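Local coordinates for Pre-mRNA splicing factor PRP8 (Cyanidioschyzon merolae, PDB 6NQI), which probably binds U2, U5 and U6 snRNAs and pre-mRNA introns during splicing as a spliceosomal core protein, represented here by its RNase H-like domain, at residues A[19-28]-A[40-48]. Numbering follows the deposited sequence.
Sequences AYRPHANGVI and VKIVHRTTW
Asn25, on strand 24-32, meets His44 and Arg45 just past the end of strand 37-43, where the chain leaves the sheet. Its CB lies 3.5 Å from the carbonyl O of Val43 and also meets CG2 of Ile42. From there CG, beside the backbone N (chi1 -57°), carries the amide alongside the His44 ring, the two planes 39° apart, with OD1 over the centre of the ring face. OD1 accepts a hydrogen bond from the backbone N of Arg45 at 2.9 Å and a weak one from Arg45 NE at 3.1 Å; ND2 turns to the carbonyl O of Thr129, which fixes the amide's rotation. Farther along, Trp48 takes an edge-to-face stack from Tyr20: CD1 of Tyr20 points at the indole face, planes at 81°, while Tyr20 CB forms a CH-pi contact over the six-membered ring. At the indole edge, NE1 makes a weak bond of 3.3 Å to the carbonyl O of Ala19. A leucine in place of Trp48 has no indole N-H or aromatic face, and would probably leave the Ala19 carbonyl short of a partner and the Tyr20 ring freer to turn. Between these two anchors and the hairpin's turn, the antiparallel ladder runs through Gly26-Val43, Val27-Ile42 and Ile28-Lys41. Helix 123-130 packs on Val27 and Ile42, helix 54-71 touches Ile28 and Lys41, and strands 11-21 and 137-141 flank this hairpin of the RNase H-like sheet.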
loop_
_atom_site.group_PDB
_atom_site.type_symbol
_atom_site.label_atom_id
_atom_site.label_comp_id
_atom_site.label_asym_id
_atom_site.label_seq_id
_atom_site.Cartn_x
_atom_site.Cartn_y
_atom_site.Cartn_z
ATOM N N ALA A 19 -11.089 -1.994 -0.695
ATOM C CA ALA A 19 -11.261 -3.332 -1.232
ATOM C C ALA A 19 -12.614 -3.461 -1.928
ATOM O O ALA A 19 -12.732 -4.190 -2.921
ATOM C CB ALA A 19 -11.102 -4.366 -0.117
ATOM N N TYR A 20 -13.630 -2.776 -1.421
ATOM C CA TYR A 20 -14.903 -2.619 -2.101
ATOM C C TYR A 20 -15.041 -1.185 -2.588
ATOM O O TYR A 20 -15.053 -0.255 -1.779
ATOM C CB TYR A 20 -16.089 -2.984 -1.207
ATOM C CG TYR A 20 -17.408 -2.616 -1.839
ATOM C CD1 TYR A 20 -17.954 -3.383 -2.870
ATOM C CD2 TYR A 20 -18.110 -1.505 -1.408
ATOM C CE1 TYR A 20 -19.161 -3.043 -3.458
ATOM C CE2 TYR A 20 -19.313 -1.163 -1.981
ATOM C CZ TYR A 20 -19.840 -1.930 -3.006
ATOM O OH TYR A 20 -21.046 -1.555 -3.570
ATOM N N ARG A 21 -15.180 -1.010 -3.898
ATOM C CA ARG A 21 -15.554 0.290 -4.439
ATOM C C ARG A 21 -16.841 0.112 -5.231
ATOM O O ARG A 21 -16.939 -0.827 -6.035
ATOM C CB ARG A 21 -14.451 0.891 -5.334
ATOM C CG ARG A 21 -13.220 1.401 -4.550
ATOM C CD ARG A 21 -12.324 2.314 -5.393
ATOM N NE ARG A 21 -11.905 1.674 -6.628
ATOM C CZ ARG A 21 -11.523 2.340 -7.705
ATOM N NH1 ARG A 21 -11.515 3.668 -7.682
ATOM N NH2 ARG A 21 -11.168 1.681 -8.803
ATOM N N PRO A 22 -17.877 0.929 -4.977
ATOM C CA PRO A 22 -19.171 0.717 -5.646
ATOM C C PRO A 22 -19.023 0.521 -7.147
ATOM O O PRO A 22 -18.482 1.388 -7.838
ATOM C CB PRO A 22 -19.949 1.997 -5.312
ATOM C CG PRO A 22 -19.372 2.449 -4.010
ATOM C CD PRO A 22 -17.894 2.116 -4.103
ATOM N N HIS A 23 -19.471 -0.638 -7.641
ATOM C CA HIS A 23 -19.477 -0.956 -9.073
ATOM C C HIS A 23 -18.106 -0.788 -9.731
ATOM O O HIS A 23 -17.989 -0.309 -10.860
ATOM C CB HIS A 23 -20.511 -0.130 -9.829
ATOM C CG HIS A 23 -21.929 -0.305 -9.366
ATOM N ND1 HIS A 23 -22.579 0.616 -8.569
ATOM C CD2 HIS A 23 -22.848 -1.256 -9.666
ATOM C CE1 HIS A 23 -23.822 0.217 -8.363
ATOM N NE2 HIS A 23 -24.012 -0.914 -9.020
ATOM N N ALA A 24 -17.051 -1.171 -9.020
ATOM C CA ALA A 24 -15.720 -1.146 -9.612
ATOM C C ALA A 24 -14.827 -2.101 -8.841
ATOM O O ALA A 24 -15.092 -2.414 -7.677
ATOM C CB ALA A 24 -15.114 0.259 -9.620
ATOM N N ASN A 25 -13.798 -2.603 -9.518
ATOM C CA ASN A 25 -12.780 -3.389 -8.830
ATOM C C ASN A 25 -12.115 -2.541 -7.755
ATOM O O ASN A 25 -11.779 -1.378 -7.990
ATOM C CB ASN A 25 -11.716 -3.875 -9.814
ATOM C CG ASN A 25 -12.286 -4.700 -10.953
ATOM O OD1 ASN A 25 -13.313 -5.367 -10.815
ATOM N ND2 ASN A 25 -11.594 -4.682 -12.083
ATOM N N GLY A 26 -11.955 -3.121 -6.564
ATOM C CA GLY A 26 -11.215 -2.503 -5.481
ATOM C C GLY A 26 -9.733 -2.844 -5.518
ATOM O O GLY A 26 -9.232 -3.480 -6.448
ATOM N N VAL A 27 -9.022 -2.419 -4.465
ATOM C CA VAL A 27 -7.574 -2.630 -4.336
ATOM C C VAL A 27 -7.233 -2.798 -2.859
ATOM O O VAL A 27 -7.836 -2.158 -1.993
ATOM C CB VAL A 27 -6.757 -1.469 -4.961
ATOM C CG1 VAL A 27 -5.306 -1.548 -4.563
ATOM C CG2 VAL A 27 -6.816 -1.510 -6.471
ATOM N N ILE A 28 -6.268 -3.669 -2.571
ATOM C CA ILE A 28 -5.610 -3.742 -1.268
ATOM C C ILE A 28 -4.139 -3.362 -1.446
ATOM O O ILE A 28 -3.450 -3.906 -2.321
ATOM C CB ILE A 28 -5.735 -5.143 -0.641
ATOM C CG1 ILE A 28 -7.197 -5.461 -0.351
ATOM C CG2 ILE A 28 -4.817 -5.248 0.646
ATOM C CD1 ILE A 28 -7.420 -6.841 0.190
ATOM N N VAL A 40 0.230 -3.977 -4.990
ATOM C CA VAL A 40 -1.136 -3.643 -5.373
ATOM C C VAL A 40 -1.854 -4.948 -5.670
ATOM O O VAL A 40 -1.467 -5.692 -6.585
ATOM C CB VAL A 40 -1.172 -2.705 -6.587
ATOM C CG1 VAL A 40 -2.577 -2.237 -6.829
ATOM C CG2 VAL A 40 -0.277 -1.521 -6.362
ATOM N N LYS A 41 -2.869 -5.253 -4.876
ATOM C CA LYS A 41 -3.694 -6.428 -5.103
ATOM C C LYS A 41 -5.069 -5.946 -5.561
ATOM O O LYS A 41 -5.842 -5.420 -4.758
ATOM C CB LYS A 41 -3.773 -7.278 -3.834
ATOM C CG LYS A 41 -4.777 -8.390 -3.916
ATOM C CD LYS A 41 -4.309 -9.535 -4.828
ATOM C CE LYS A 41 -5.231 -10.753 -4.683
ATOM N NZ LYS A 41 -4.822 -11.873 -5.574
ATOM N N ILE A 42 -5.369 -6.108 -6.844
ATOM C CA ILE A 42 -6.669 -5.695 -7.374
ATOM C C ILE A 42 -7.717 -6.724 -6.965
ATOM O O ILE A 42 -7.553 -7.916 -7.228
ATOM C CB ILE A 42 -6.614 -5.524 -8.903
ATOM C CG1 ILE A 42 -5.440 -4.598 -9.284
ATOM C CG2 ILE A 42 -7.912 -4.974 -9.410
ATOM C CD1 ILE A 42 -5.151 -4.498 -10.763
ATOM N N VAL A 43 -8.758 -6.275 -6.261
ATOM C CA VAL A 43 -9.878 -7.110 -5.813
ATOM C C VAL A 43 -11.007 -6.997 -6.845
ATOM O O VAL A 43 -11.648 -5.946 -6.972
ATOM C CB VAL A 43 -10.365 -6.699 -4.418
ATOM C CG1 VAL A 43 -11.600 -7.504 -4.014
ATOM C CG2 VAL A 43 -9.246 -6.868 -3.396
ATOM N N HIS A 44 -11.265 -8.074 -7.584
ATOM C CA HIS A 44 -12.241 -7.999 -8.659
ATOM C C HIS A 44 -13.666 -7.872 -8.134
ATOM O O HIS A 44 -13.989 -8.330 -7.036
ATOM C CB HIS A 44 -12.133 -9.218 -9.558
ATOM C CG HIS A 44 -12.572 -8.951 -10.957
ATOM N ND1 HIS A 44 -13.861 -9.178 -11.391
ATOM C CD2 HIS A 44 -11.898 -8.436 -12.012
ATOM C CE1 HIS A 44 -13.953 -8.832 -12.662
ATOM N NE2 HIS A 44 -12.777 -8.381 -13.061
ATOM N N ARG A 45 -14.536 -7.273 -8.958
ATOM C CA ARG A 45 -15.916 -7.075 -8.542
ATOM C C ARG A 45 -16.655 -8.376 -8.282
ATOM O O ARG A 45 -17.577 -8.381 -7.461
ATOM C CB ARG A 45 -16.715 -6.338 -9.614
ATOM C CG ARG A 45 -16.557 -4.863 -9.717
ATOM C CD ARG A 45 -17.043 -4.449 -11.084
ATOM N NE ARG A 45 -16.179 -5.102 -12.056
ATOM C CZ ARG A 45 -16.263 -4.966 -13.373
ATOM N NH1 ARG A 45 -17.203 -4.197 -13.923
ATOM N NH2 ARG A 45 -15.401 -5.619 -14.144
ATOM N N THR A 46 -16.253 -9.491 -8.907
ATOM C CA THR A 46 -17.029 -10.715 -8.703
ATOM C C THR A 46 -16.980 -11.147 -7.250
ATOM O O THR A 46 -17.897 -11.831 -6.778
ATOM C CB THR A 46 -16.550 -11.850 -9.620
ATOM O OG1 THR A 46 -15.200 -12.214 -9.290
ATOM C CG2 THR A 46 -16.630 -11.426 -11.088
ATOM N N THR A 47 -15.923 -10.731 -6.534
ATOM C CA THR A 47 -15.824 -10.957 -5.098
ATOM C C THR A 47 -17.130 -10.600 -4.401
ATOM O O THR A 47 -17.681 -11.397 -3.634
ATOM C CB THR A 47 -14.670 -10.116 -4.531
ATOM O OG1 THR A 47 -13.455 -10.419 -5.223
ATOM C CG2 THR A 47 -14.483 -10.335 -3.048
ATOM N N TRP A 48 -17.696 -9.447 -4.737
ATOM C CA TRP A 48 -18.844 -8.948 -3.995
ATOM C C TRP A 48 -20.186 -9.408 -4.553
ATOM O O TRP A 48 -21.204 -9.201 -3.886
ATOM C CB TRP A 48 -18.807 -7.413 -3.970
ATOM C CG TRP A 48 -17.498 -6.899 -3.595
ATOM C CD1 TRP A 48 -16.590 -6.278 -4.402
ATOM C CD2 TRP A 48 -16.910 -6.959 -2.297
ATOM N NE1 TRP A 48 -15.462 -5.950 -3.678
ATOM C CE2 TRP A 48 -15.641 -6.361 -2.385
ATOM C CE3 TRP A 48 -17.340 -7.454 -1.071
ATOM C CZ2 TRP A 48 -14.804 -6.243 -1.294
ATOM C CZ3 TRP A 48 -16.523 -7.345 -0.002
ATOM C CH2 TRP A 48 -15.260 -6.737 -0.108
#